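Local coordinates for protein esterase (Xanthomonas oryzae pv. oryzae, PDB 3H2G) that acts as an esterase that degrades the rice cell wall and contributes to the virulence of the bacterium on its host, at residues K342-A347 with V359-T364; L329-S334 with V386-Q391; L139-E144 with T185-E190; D150-A155 with V170-Y175. One frame throughout, in Å; residues are numbered along the deposited sequence.

Contact 1: K342-A347 with V359-T364; sequences KNAQTA and VALVDT
Gln345 and Leu361 touch without using the flat carboxamide of Gln345: neither a face nor an edge of the amide meets the strand, and the contact falls to the CG methylene that precedes it in the chain, 4.0 Å from CD2 of Leu361. A long chain with a polar end suits this exposed place on helix 342-347, since its aliphatic part lies against the leucine while its polar end can remain toward solvent. The closer meeting is one residue back, where CB of Ala344 lies 3.5 Å from CD1 of the same leucine. Leu361 thus gives one methyl to each of two consecutive helix residues. Its CG stands anti to the backbone N (chi1 169°), which carries the fork toward the helix. A small alanine lets helix and strand come near, with the CA atoms of Ala344 and Leu361 7.0 Å apart. Within the helix, the carbonyl oxygen of Lys342 accepts twice from Thr346: N at 2.8 Å closes the helical turn, and OG1 reaches the opposite face of the carbonyl plane, 40° out of it. Beyond the contact, Asn343 OD1 takes the N-H of Ala210 and Lys342 NZ pairs with Asp217. The two segments belong to one beta-alpha-beta crossover: helix 342-353 follows strand 328-332, packs Ala344 on Leu330 of that strand, and returns the chain to the parallel neighbour 359-363, the outermost strand of the sheet at this end.

Contact 2: L329-S334 with V386-Q391; sequences LLCGSS and VVVRDQ
Two residues beyond Val388, which packs on Cys331, the carboxylate oxygen OD1 of Asp390 is gripped by two nitrogens of Arg389, NE and NH2, each 3.0 Å from it. Both bonds lie close to the guanidinium plane and meet the oxygen on its syn side, a side-on salt bridge on the flank of the helix turned from the strand. In the alpha/beta-hydrolase fold to which this chain appears to belong, a helix near the C-terminus covers the last strands of the sheet, and helix 376-396 does so here. Arg389 is held further by Glu38, through NH2, and by the carbonyl of Arg112, through NH1, partners that would restrict its rotation and may partly balance its charge. Toward the sheet the touching atoms are carbons. Strand 329-332 runs nearly antiparallel to helix 386-391, at 154°, with the axes 9.3 Å apart. Leu329 extends CG anti to its own N (chi1 -180°) and lays CD2 over the helix backbone, 4.1 Å from CA of Val388 and 4.0 Å from CB of Gln391. Its chain crosses that of Gln391 at about a right angle, and the glutamine meets it with CB. Valine, branched at CB and short, fits position 388, where the leucine methyl lies close to the helix backbone. Cys331 adds a covalent tie one turn away, its SG joined in a disulfide to Cys384 of the same helix, while its CB rests 3.7 Å from CG1 of Val388.

Contact 3: L139-E144 with T185-E190; sequences LHSASE and TQREIE
Glu144 and Thr185 mark the nearest passage of the two backbones, their CA atoms 7.1 Å apart, where the first turn of helix 141-162 meets the middle of helix 177-192. His140 holds the N-cap position of the first helix, and its ND1 shares a hydrogen bond of 2.8 Å with OG of Ser143. OG1 of Thr185 comes within 4.0 Å of O of Glu144, but its hydrogen bond goes to the carbonyl of Thr181 in its own helix. The closest side-chain approach belongs to Ser141 and Arg187, with CB of the serine 3.7 Å from NH2, oblique to the guanidinium. Helix 177-192 is the one that follows the apparent nucleophile elbow of an alpha/beta-hydrolase, in which Ser176 is the likely nucleophile; Arg187 lies eleven residues past Ser176. Its chain leaves the backbone extended and bends at chi3 (63°), which swings NH2 round to Ser141. A water fills the remaining step: it accepts from OG of Ser141 at 2.9 Å and from NH2 of Arg187 at 2.7 Å. Serine suits this spot because it is small enough to admit the arginine and still offers a hydroxyl to the water.

Contact 4: D150-A155 with V170-Y175; sequences DAMRAA and VMLSGY
Strand 169-175, which in the likely alpha/beta-hydrolase fold leads into the nucleophile elbow, is met in its first half by Met152 of helix 141-162, through Val170 and Leu172. The methyl CE of Met152 comes up to CG1 of Val170 at 3.5 Å, tip to tip. Its sulfur SD lies more loosely against CD2 of Leu172, at 4.3 Å. Helix 150-155 and strand 170-175 run at 135° to one another and their axes come no nearer than 12.2 Å; the long Met152 chain covers much of the gap. Methionine does so because it is unbranched and flexible: CG stands anti to the carbonyl carbon (chi1 -63°), the chain runs on straight, and a bend at chi3 (84°) turns CE to the valine. Met171, between the two strand partners, leaves its CA in the other direction and packs on Leu393 of helix 376-396, so the strand is covered by helices on both faces. On the helix, Arg153 NH1 makes a weak bond of 2.9 Å to OD2 of Asp150, part of a salt bridge. Arg4 and Thr53 also hold Asp150, at its OD1. The contact lies in the first half of the strand, and Gly174, near the other end, opens the GxSxG sequence with Ser176 at its centre. Such a central parallel strand, buried between helices and running up to a strained turn that carries the serine, is characteristic of alpha/beta-hydrolases.

How the contacts relate
Contacts 3 and 4 come first along the chain, contact 4 nested within the loop closed by contact 3; contact 1 is likewise nested within the loop closed by contact 2. Each pair is compact, with centres about 11 Å apart for contacts 3 and 4 and about 10 Å for contacts 1 and 2, whereas centres of different pairs lie about 18 to 22 Å apart. Contacts 3 and 4 share helix 141-162 and meet where CD1 of Leu172 packs on Thr185 and Gln186. Contacts 1 and 2 meet through neighbouring strands 328-332 and 359-363. Contacts 1, 2 and 4 reach one mixed sheet, from the strand before the probable nucleophile to edge strand 359-363.

Contact 1: K342-A347 with V359-T364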
loop_
_atom_site.group_PDB
_atom_site.type_symbol
_atom_site.label_atom_id
_atom_site.label_comp_id
_atom_site.label_asym_id
_atom_site.label_seq_id
_atom_site.Cartn_x
_atom_site.Cartn_y
_atom_site.Cartn_z
ATOM N N LYS A 342 -9.115 -10.018 10.398
ATOM C CA LYS A 342 -10.326 -10.625 9.855
ATOM C C LYS A 342 -10.299 -10.482 8.333
ATOM O O LYS A 342 -10.863 -11.298 7.610
ATOM C CB LYS A 342 -11.569 -9.921 10.410
ATOM C CG LYS A 342 -12.881 -10.384 9.783
ATOM C CD LYS A 342 -14.059 -9.514 10.212
ATOM C CE LYS A 342 -15.341 -9.945 9.492
ATOM N NZ LYS A 342 -16.503 -9.062 9.779
ATOM N N ASN A 343 -9.636 -9.432 7.856
ATOM C CA ASN A 343 -9.525 -9.180 6.422
ATOM C C ASN A 343 -8.862 -10.342 5.695
ATOM O O ASN A 343 -9.341 -10.785 4.648
ATOM C CB ASN A 343 -8.726 -7.897 6.179
ATOM C CG ASN A 343 -9.575 -6.653 6.310
ATOM O OD1 ASN A 343 -10.362 -6.333 5.420
ATOM N ND2 ASN A 343 -9.432 -5.952 7.429
ATOM N N ALA A 344 -7.756 -10.830 6.247
ATOM C CA ALA A 344 -7.026 -11.943 5.645
ATOM C C ALA A 344 -7.829 -13.237 5.751
ATOM O O ALA A 344 -7.870 -14.034 4.811
ATOM C CB ALA A 344 -5.673 -12.108 6.328
ATOM N N GLN A 345 -8.465 -13.442 6.900
ATOM C CA GLN A 345 -9.272 -14.635 7.131
ATOM C C GLN A 345 -10.450 -14.676 6.165
ATOM O O GLN A 345 -10.757 -15.722 5.587
ATOM C CB GLN A 345 -9.770 -14.654 8.581
ATOM C CG GLN A 345 -8.655 -14.904 9.594
ATOM C CD GLN A 345 -9.021 -14.491 11.008
ATOM O OE1 GLN A 345 -8.343 -14.864 11.967
ATOM N NE2 GLN A 345 -10.082 -13.707 11.146
ATOM N N THR A 346 -11.101 -13.531 5.992
ATOM C CA THR A 346 -12.237 -13.418 5.086
ATOM C C THR A 346 -11.774 -13.669 3.651
ATOM O O THR A 346 -12.420 -14.389 2.893
ATOM C CB THR A 346 -12.871 -12.007 5.160
ATOM O OG1 THR A 346 -13.411 -11.794 6.471
ATOM C CG2 THR A 346 -13.983 -11.860 4.125
ATOM N N ALA A 347 -10.649 -13.069 3.282
ATOM C CA ALA A 347 -10.115 -13.235 1.936
ATOM C C ALA A 347 -9.845 -14.706 1.624
ATOM O O ALA A 347 -10.294 -15.227 0.603
ATOM C CB ALA A 347 -8.835 -12.423 1.779
ATOM N N VAL A 359 -3.404 -19.503 -1.109
ATOM C CA VAL A 359 -3.202 -18.466 -0.105
ATOM C C VAL A 359 -3.153 -18.937 1.345
ATOM O O VAL A 359 -4.059 -19.616 1.824
ATOM C CB VAL A 359 -4.294 -17.381 -0.224
ATOM C CG1 VAL A 359 -3.909 -16.161 0.601
ATOM C CG2 VAL A 359 -4.497 -17.005 -1.694
ATOM N N ALA A 360 -2.086 -18.551 2.037
ATOM C CA ALA A 360 -1.897 -18.898 3.439
ATOM C C ALA A 360 -1.881 -17.622 4.273
ATOM O O ALA A 360 -1.845 -16.514 3.738
ATOM C CB ALA A 360 -0.592 -19.662 3.625
ATOM N N LEU A 361 -1.894 -17.786 5.588
ATOM C CA LEU A 361 -1.894 -16.653 6.499
ATOM C C LEU A 361 -0.867 -16.826 7.611
ATOM O O LEU A 361 -0.617 -17.937 8.076
ATOM C CB LEU A 361 -3.284 -16.500 7.120
ATOM C CG LEU A 361 -3.440 -15.539 8.299
ATOM C CD1 LEU A 361 -3.172 -14.116 7.841
ATOM C CD2 LEU A 361 -4.843 -15.661 8.874
ATOM N N VAL A 362 -0.261 -15.720 8.025
ATOM C CA VAL A 362 0.698 -15.745 9.122
ATOM C C VAL A 362 0.361 -14.563 10.027
ATOM O O VAL A 362 0.046 -13.474 9.548
ATOM C CB VAL A 362 2.165 -15.668 8.623
ATOM C CG1 VAL A 362 2.390 -14.405 7.805
ATOM C CG2 VAL A 362 3.113 -15.717 9.818
ATOM N N ASP A 363 0.411 -14.802 11.335
ATOM C CA ASP A 363 0.074 -13.803 12.348
ATOM C C ASP A 363 1.298 -13.453 13.190
ATOM O O ASP A 363 1.912 -14.330 13.798
ATOM C CB ASP A 363 -1.046 -14.378 13.235
ATOM C CG ASP A 363 -1.530 -13.409 14.303
ATOM O OD1 ASP A 363 -1.008 -12.283 14.397
ATOM O OD2 ASP A 363 -2.450 -13.791 15.059
ATOM N N THR A 364 1.647 -12.169 13.231
ATOM C CA THR A 364 2.807 -11.720 13.996
ATOM C C THR A 364 2.422 -11.092 15.331
ATOM O O THR A 364 3.259 -10.484 16.000
ATOM C CB THR A 364 3.635 -10.694 13.201
ATOM O OG1 THR A 364 2.835 -9.536 12.931
ATOM C CG2 THR A 364 4.107 -11.302 11.886
#

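Contact 2: L329-S334 with V386-Q391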
loop_
_atom_site.group_PDB
_atom_site.type_symbol
_atom_site.label_atom_id
_atom_site.label_comp_id
_atom_site.label_asym_id
_atom_site.label_seq_id
_atom_site.Cartn_x
_atom_site.Cartn_y
_atom_site.Cartn_z
ATOM N N LEU A 329 0.982 -15.219 0.558
ATOM C CA LEU A 329 1.059 -15.260 2.009
ATOM C C LEU A 329 0.581 -13.931 2.577
ATOM O O LEU A 329 1.239 -12.903 2.423
ATOM C CB LEU A 329 2.495 -15.529 2.472
ATOM C CG LEU A 329 2.699 -15.598 3.993
ATOM C CD1 LEU A 329 1.754 -16.636 4.599
ATOM C CD2 LEU A 329 4.149 -15.950 4.297
ATOM N N LEU A 330 -0.583 -13.954 3.214
ATOM C CA LEU A 330 -1.138 -12.749 3.814
ATOM C C LEU A 330 -0.582 -12.643 5.227
ATOM O O LEU A 330 -0.681 -13.585 6.009
ATOM C CB LEU A 330 -2.665 -12.835 3.850
ATOM C CG LEU A 330 -3.362 -13.111 2.514
ATOM C CD1 LEU A 330 -4.868 -13.117 2.721
ATOM C CD2 LEU A 330 -2.972 -12.052 1.493
ATOM N N CYS A 331 0.018 -11.505 5.549
ATOM C CA CYS A 331 0.591 -11.315 6.873
ATOM C C CYS A 331 -0.094 -10.166 7.591
ATOM O O CYS A 331 -0.533 -9.198 6.971
ATOM C CB CYS A 331 2.093 -11.040 6.759
ATOM S SG CYS A 331 3.032 -11.015 8.326
ATOM N N GLY A 332 -0.186 -10.290 8.908
ATOM C CA GLY A 332 -0.814 -9.263 9.708
ATOM C C GLY A 332 -0.669 -9.629 11.168
ATOM O O GLY A 332 0.051 -10.569 11.503
ATOM N N SER A 333 -1.351 -8.890 12.035
ATOM C CA SER A 333 -1.291 -9.144 13.466
ATOM C C SER A 333 -2.682 -9.107 14.081
ATOM O O SER A 333 -3.486 -8.227 13.763
ATOM C CB SER A 333 -0.405 -8.099 14.149
ATOM O OG SER A 333 -0.555 -8.152 15.560
ATOM N N SER A 334 -2.968 -10.063 14.959
ATOM C CA SER A 334 -4.265 -10.099 15.622
ATOM C C SER A 334 -4.368 -8.999 16.687
ATOM O O SER A 334 -5.387 -8.879 17.369
ATOM C CB SER A 334 -4.516 -11.482 16.235
ATOM O OG SER A 334 -3.394 -11.938 16.967
ATOM N N VAL A 386 9.885 -9.131 7.223
ATOM C CA VAL A 386 10.846 -10.166 7.585
ATOM C C VAL A 386 10.235 -11.559 7.468
ATOM O O VAL A 386 10.828 -12.452 6.867
ATOM C CB VAL A 386 11.372 -9.952 9.024
ATOM C CG1 VAL A 386 12.208 -11.148 9.468
ATOM C CG2 VAL A 386 12.208 -8.682 9.077
ATOM N N VAL A 387 9.040 -11.735 8.025
ATOM C CA VAL A 387 8.362 -13.030 7.988
ATOM C C VAL A 387 8.020 -13.534 6.588
ATOM O O VAL A 387 8.287 -14.694 6.267
ATOM C CB VAL A 387 7.067 -12.997 8.839
ATOM C CG1 VAL A 387 6.231 -14.250 8.587
ATOM C CG2 VAL A 387 7.432 -12.900 10.315
ATOM N N VAL A 388 7.429 -12.681 5.755
ATOM C CA VAL A 388 7.065 -13.110 4.407
ATOM C C VAL A 388 8.297 -13.381 3.544
ATOM O O VAL A 388 8.285 -14.274 2.699
ATOM C CB VAL A 388 6.145 -12.078 3.711
ATOM C CG1 VAL A 388 4.865 -11.899 4.529
ATOM C CG2 VAL A 388 6.861 -10.755 3.538
ATOM N N ARG A 389 9.360 -12.612 3.757
ATOM C CA ARG A 389 10.594 -12.825 3.008
ATOM C C ARG A 389 11.124 -14.217 3.346
ATOM O O ARG A 389 11.435 -15.012 2.458
ATOM C CB ARG A 389 11.647 -11.784 3.400
ATOM C CG ARG A 389 13.005 -11.977 2.731
ATOM C CD ARG A 389 14.091 -11.198 3.465
ATOM N NE ARG A 389 14.318 -11.739 4.805
ATOM C CZ ARG A 389 15.047 -11.147 5.748
ATOM N NH1 ARG A 389 15.634 -9.978 5.511
ATOM N NH2 ARG A 389 15.190 -11.726 6.930
ATOM N N ASP A 390 11.217 -14.504 4.641
ATOM C CA ASP A 390 11.726 -15.796 5.107
ATOM C C ASP A 390 10.851 -16.993 4.740
ATOM O O ASP A 390 11.358 -18.035 4.318
ATOM C CB ASP A 390 11.898 -15.792 6.629
ATOM C CG ASP A 390 12.942 -14.800 7.108
ATOM O OD1 ASP A 390 13.689 -14.252 6.273
ATOM O OD2 ASP A 390 13.016 -14.582 8.334
ATOM N N GLN A 391 9.540 -16.844 4.903
ATOM C CA GLN A 391 8.614 -17.939 4.636
ATOM C C GLN A 391 8.139 -18.144 3.205
ATOM O O GLN A 391 7.775 -19.264 2.836
ATOM C CB GLN A 391 7.401 -17.819 5.564
ATOM C CG GLN A 391 7.724 -18.154 7.018
ATOM C CD GLN A 391 6.531 -17.999 7.941
ATOM O OE1 GLN A 391 5.399 -18.309 7.568
ATOM N NE2 GLN A 391 6.782 -17.531 9.160
#

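Contact 3: L139-E144 with T185-E190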
loop_
_atom_site.group_PDB
_atom_site.type_symbol
_atom_site.label_atom_id
_atom_site.label_comp_id
_atom_site.label_asym_id
_atom_site.label_seq_id
_atom_site.Cartn_x
_atom_site.Cartn_y
_atom_site.Cartn_z
ATOM N N LEU A 139 -7.301 3.789 -2.076
ATOM C CA LEU A 139 -7.971 2.490 -2.028
ATOM C C LEU A 139 -8.747 2.110 -3.291
ATOM O O LEU A 139 -9.720 1.349 -3.231
ATOM C CB LEU A 139 -8.892 2.428 -0.802
ATOM C CG LEU A 139 -8.140 2.540 0.533
ATOM C CD1 LEU A 139 -9.127 2.687 1.687
ATOM C CD2 LEU A 139 -7.263 1.309 0.722
ATOM N N HIS A 140 -8.302 2.635 -4.430
ATOM C CA HIS A 140 -8.925 2.341 -5.717
ATOM C C HIS A 140 -8.091 1.248 -6.387
ATOM O O HIS A 140 -7.030 1.516 -6.950
ATOM C CB HIS A 140 -8.948 3.597 -6.595
ATOM C CG HIS A 140 -9.614 3.397 -7.919
ATOM N ND1 HIS A 140 -8.979 3.648 -9.116
ATOM C CD2 HIS A 140 -10.863 2.978 -8.236
ATOM C CE1 HIS A 140 -9.807 3.392 -10.114
ATOM N NE2 HIS A 140 -10.957 2.984 -9.607
ATOM N N SER A 141 -8.580 0.014 -6.313
ATOM C CA SER A 141 -7.884 -1.141 -6.868
ATOM C C SER A 141 -7.308 -0.971 -8.271
ATOM O O SER A 141 -6.134 -1.270 -8.505
ATOM C CB SER A 141 -8.812 -2.360 -6.849
ATOM O OG SER A 141 -9.299 -2.605 -5.540
ATOM N N ALA A 142 -8.124 -0.492 -9.203
ATOM C CA ALA A 142 -7.680 -0.333 -10.584
ATOM C C ALA A 142 -6.464 0.566 -10.790
ATOM O O ALA A 142 -5.521 0.175 -11.480
ATOM C CB ALA A 142 -8.837 0.159 -11.450
ATOM N N SER A 143 -6.478 1.764 -10.209
ATOM C CA SER A 143 -5.357 2.685 -10.384
ATOM C C SER A 143 -4.166 2.359 -9.484
ATOM O O SER A 143 -3.037 2.749 -9.780
ATOM C CB SER A 143 -5.808 4.141 -10.182
ATOM O OG SER A 143 -6.320 4.359 -8.882
ATOM N N GLU A 144 -4.407 1.650 -8.386
ATOM C CA GLU A 144 -3.302 1.248 -7.523
ATOM C C GLU A 144 -2.518 0.212 -8.324
ATOM O O GLU A 144 -1.282 0.200 -8.328
ATOM C CB GLU A 144 -3.820 0.616 -6.227
ATOM C CG GLU A 144 -4.264 1.621 -5.173
ATOM C CD GLU A 144 -4.883 0.946 -3.971
ATOM O OE1 GLU A 144 -5.113 1.625 -2.952
ATOM O OE2 GLU A 144 -5.146 -0.269 -4.053
ATOM N N THR A 185 -2.865 -5.500 -7.534
ATOM C CA THR A 185 -1.897 -5.636 -8.619
ATOM C C THR A 185 -1.765 -7.114 -8.990
ATOM O O THR A 185 -1.669 -7.470 -10.167
ATOM C CB THR A 185 -0.515 -5.080 -8.197
ATOM O OG1 THR A 185 -0.641 -3.689 -7.864
ATOM C CG2 THR A 185 0.493 -5.240 -9.326
ATOM N N GLN A 186 -1.765 -7.979 -7.983
ATOM C CA GLN A 186 -1.660 -9.412 -8.232
ATOM C C GLN A 186 -2.855 -9.893 -9.051
ATOM O O GLN A 186 -2.705 -10.654 -10.004
ATOM C CB GLN A 186 -1.617 -10.179 -6.913
ATOM C CG GLN A 186 -1.723 -11.683 -7.096
ATOM C CD GLN A 186 -1.807 -12.431 -5.782
ATOM O OE1 GLN A 186 -1.843 -11.828 -4.707
ATOM N NE2 GLN A 186 -1.846 -13.758 -5.862
ATOM N N ARG A 187 -4.046 -9.448 -8.672
ATOM C CA ARG A 187 -5.255 -9.850 -9.375
ATOM C C ARG A 187 -5.212 -9.437 -10.845
ATOM O O ARG A 187 -5.584 -10.212 -11.724
ATOM C CB ARG A 187 -6.490 -9.238 -8.703
ATOM C CG ARG A 187 -7.807 -9.688 -9.332
ATOM C CD ARG A 187 -9.013 -9.107 -8.614
ATOM N NE ARG A 187 -9.049 -7.648 -8.697
ATOM C CZ ARG A 187 -10.030 -6.899 -8.203
ATOM N NH1 ARG A 187 -11.058 -7.476 -7.589
ATOM N NH2 ARG A 187 -9.987 -5.581 -8.324
ATOM N N GLU A 188 -4.749 -8.218 -11.103
ATOM C CA GLU A 188 -4.668 -7.693 -12.464
ATOM C C GLU A 188 -3.646 -8.428 -13.328
ATOM O O GLU A 188 -3.918 -8.743 -14.488
ATOM C CB GLU A 188 -4.338 -6.197 -12.423
ATOM C CG GLU A 188 -4.216 -5.517 -13.786
ATOM C CD GLU A 188 -5.486 -5.607 -14.615
ATOM O OE1 GLU A 188 -6.585 -5.720 -14.029
ATOM O OE2 GLU A 188 -5.383 -5.548 -15.858
ATOM N N ILE A 189 -2.471 -8.703 -12.770
ATOM C CA ILE A 189 -1.439 -9.405 -13.523
ATOM C C ILE A 189 -1.893 -10.825 -13.863
ATOM O O ILE A 189 -1.748 -11.275 -15.000
ATOM C CB ILE A 189 -0.107 -9.442 -12.736
ATOM C CG1 ILE A 189 0.467 -8.022 -12.634
ATOM C CG2 ILE A 189 0.885 -10.375 -13.424
ATOM C CD1 ILE A 189 1.763 -7.925 -11.835
ATOM N N GLU A 190 -2.452 -11.534 -12.888
ATOM C CA GLU A 190 -2.920 -12.892 -13.146
ATOM C C GLU A 190 -4.029 -12.898 -14.201
ATOM O O GLU A 190 -4.086 -13.784 -15.062
ATOM C CB GLU A 190 -3.429 -13.535 -11.850
ATOM C CG GLU A 190 -2.321 -13.874 -10.858
ATOM C CD GLU A 190 -2.841 -14.526 -9.589
ATOM O OE1 GLU A 190 -3.974 -15.055 -9.603
ATOM O OE2 GLU A 190 -2.106 -14.524 -8.583
HETATM O O HOH W 1 -11.477 -4.221 -6.472
#

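Contact 4: D150-A155 with V170-Y175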
loop_
_atom_site.group_PDB
_atom_site.type_symbol
_atom_site.label_atom_id
_atom_site.label_comp_id
_atom_site.label_asym_id
_atom_site.label_seq_id
_atom_site.Cartn_x
_atom_site.Cartn_y
_atom_site.Cartn_z
ATOM N N ASP A 150 2.787 -0.061 -14.172
ATOM C CA ASP A 150 3.533 0.853 -15.026
ATOM C C ASP A 150 4.850 1.312 -14.403
ATOM O O ASP A 150 5.790 1.667 -15.117
ATOM C CB ASP A 150 2.634 2.033 -15.407
ATOM C CG ASP A 150 1.521 1.618 -16.358
ATOM O OD1 ASP A 150 0.560 2.389 -16.560
ATOM O OD2 ASP A 150 1.617 0.502 -16.914
ATOM N N ALA A 151 4.927 1.292 -13.075
ATOM C CA ALA A 151 6.158 1.666 -12.386
ATOM C C ALA A 151 7.172 0.558 -12.640
ATOM O O ALA A 151 8.356 0.820 -12.855
ATOM C CB ALA A 151 5.908 1.811 -10.885
ATOM N N MET A 152 6.698 -0.686 -12.615
ATOM C CA MET A 152 7.565 -1.832 -12.853
ATOM C C MET A 152 8.044 -1.841 -14.304
ATOM O O MET A 152 9.182 -2.211 -14.591
ATOM C CB MET A 152 6.820 -3.130 -12.527
ATOM C CG MET A 152 6.420 -3.244 -11.065
ATOM S SD MET A 152 5.665 -4.844 -10.675
ATOM C CE MET A 152 7.086 -5.790 -10.398
ATOM N N ARG A 153 7.172 -1.427 -15.219
ATOM C CA ARG A 153 7.537 -1.373 -16.629
ATOM C C ARG A 153 8.646 -0.342 -16.834
ATOM O O ARG A 153 9.646 -0.618 -17.499
ATOM C CB ARG A 153 6.318 -1.011 -17.478
ATOM C CG ARG A 153 5.311 -2.142 -17.593
ATOM C CD ARG A 153 4.022 -1.688 -18.261
ATOM N NE ARG A 153 3.190 -2.826 -18.637
ATOM C CZ ARG A 153 1.904 -2.741 -18.966
ATOM N NH1 ARG A 153 1.289 -1.564 -18.960
ATOM N NH2 ARG A 153 1.239 -3.833 -19.318
ATOM N N ALA A 154 8.473 0.838 -16.246
ATOM C CA ALA A 154 9.462 1.907 -16.369
ATOM C C ALA A 154 10.771 1.539 -15.670
ATOM O O ALA A 154 11.857 1.808 -16.186
ATOM C CB ALA A 154 8.902 3.202 -15.800
ATOM N N ALA A 155 10.668 0.924 -14.495
ATOM C CA ALA A 155 11.856 0.512 -13.757
ATOM C C ALA A 155 12.668 -0.483 -14.586
ATOM O O ALA A 155 13.897 -0.455 -14.575
ATOM C CB ALA A 155 11.457 -0.119 -12.424
ATOM N N VAL A 170 9.061 -12.393 -10.807
ATOM C CA VAL A 170 8.450 -11.196 -10.248
ATOM C C VAL A 170 7.689 -11.529 -8.971
ATOM O O VAL A 170 7.088 -12.595 -8.849
ATOM C CB VAL A 170 7.477 -10.556 -11.264
ATOM C CG1 VAL A 170 6.834 -9.307 -10.673
ATOM C CG2 VAL A 170 8.225 -10.224 -12.544
ATOM N N MET A 171 7.723 -10.606 -8.019
ATOM C CA MET A 171 7.033 -10.791 -6.754
ATOM C C MET A 171 6.338 -9.493 -6.380
ATOM O O MET A 171 6.645 -8.435 -6.930
ATOM C CB MET A 171 8.026 -11.177 -5.660
ATOM C CG MET A 171 8.746 -12.485 -5.924
ATOM S SD MET A 171 9.859 -12.875 -4.572
ATOM C CE MET A 171 10.977 -14.043 -5.370
ATOM N N LEU A 172 5.402 -9.585 -5.445
ATOM C CA LEU A 172 4.660 -8.419 -4.996
ATOM C C LEU A 172 4.480 -8.422 -3.489
ATOM O O LEU A 172 4.365 -9.476 -2.867
ATOM C CB LEU A 172 3.267 -8.395 -5.638
ATOM C CG LEU A 172 3.160 -8.217 -7.151
ATOM C CD1 LEU A 172 1.728 -8.491 -7.598
ATOM C CD2 LEU A 172 3.589 -6.802 -7.525
ATOM N N SER A 173 4.456 -7.228 -2.911
ATOM C CA SER A 173 4.221 -7.069 -1.484
ATOM C C SER A 173 3.825 -5.615 -1.252
ATOM O O SER A 173 3.913 -4.789 -2.160
ATOM C CB SER A 173 5.466 -7.423 -0.668
ATOM O OG SER A 173 5.143 -7.499 0.714
ATOM N N GLY A 174 3.376 -5.314 -0.042
ATOM C CA GLY A 174 2.960 -3.964 0.289
ATOM C C GLY A 174 2.381 -3.976 1.687
ATOM O O GLY A 174 1.933 -5.018 2.167
ATOM N N TYR A 175 2.382 -2.816 2.336
ATOM C CA TYR A 175 1.889 -2.688 3.701
ATOM C C TYR A 175 0.737 -1.693 3.831
ATOM O O TYR A 175 0.791 -0.598 3.269
ATOM C CB TYR A 175 3.057 -2.271 4.610
ATOM C CG TYR A 175 2.658 -1.530 5.868
ATOM C CD1 TYR A 175 1.979 -2.177 6.902
ATOM C CD2 TYR A 175 2.933 -0.171 6.011
ATOM C CE1 TYR A 175 1.581 -1.486 8.047
ATOM C CE2 TYR A 175 2.537 0.529 7.149
ATOM C CZ TYR A 175 1.860 -0.135 8.161
ATOM O OH TYR A 175 1.453 0.557 9.278
#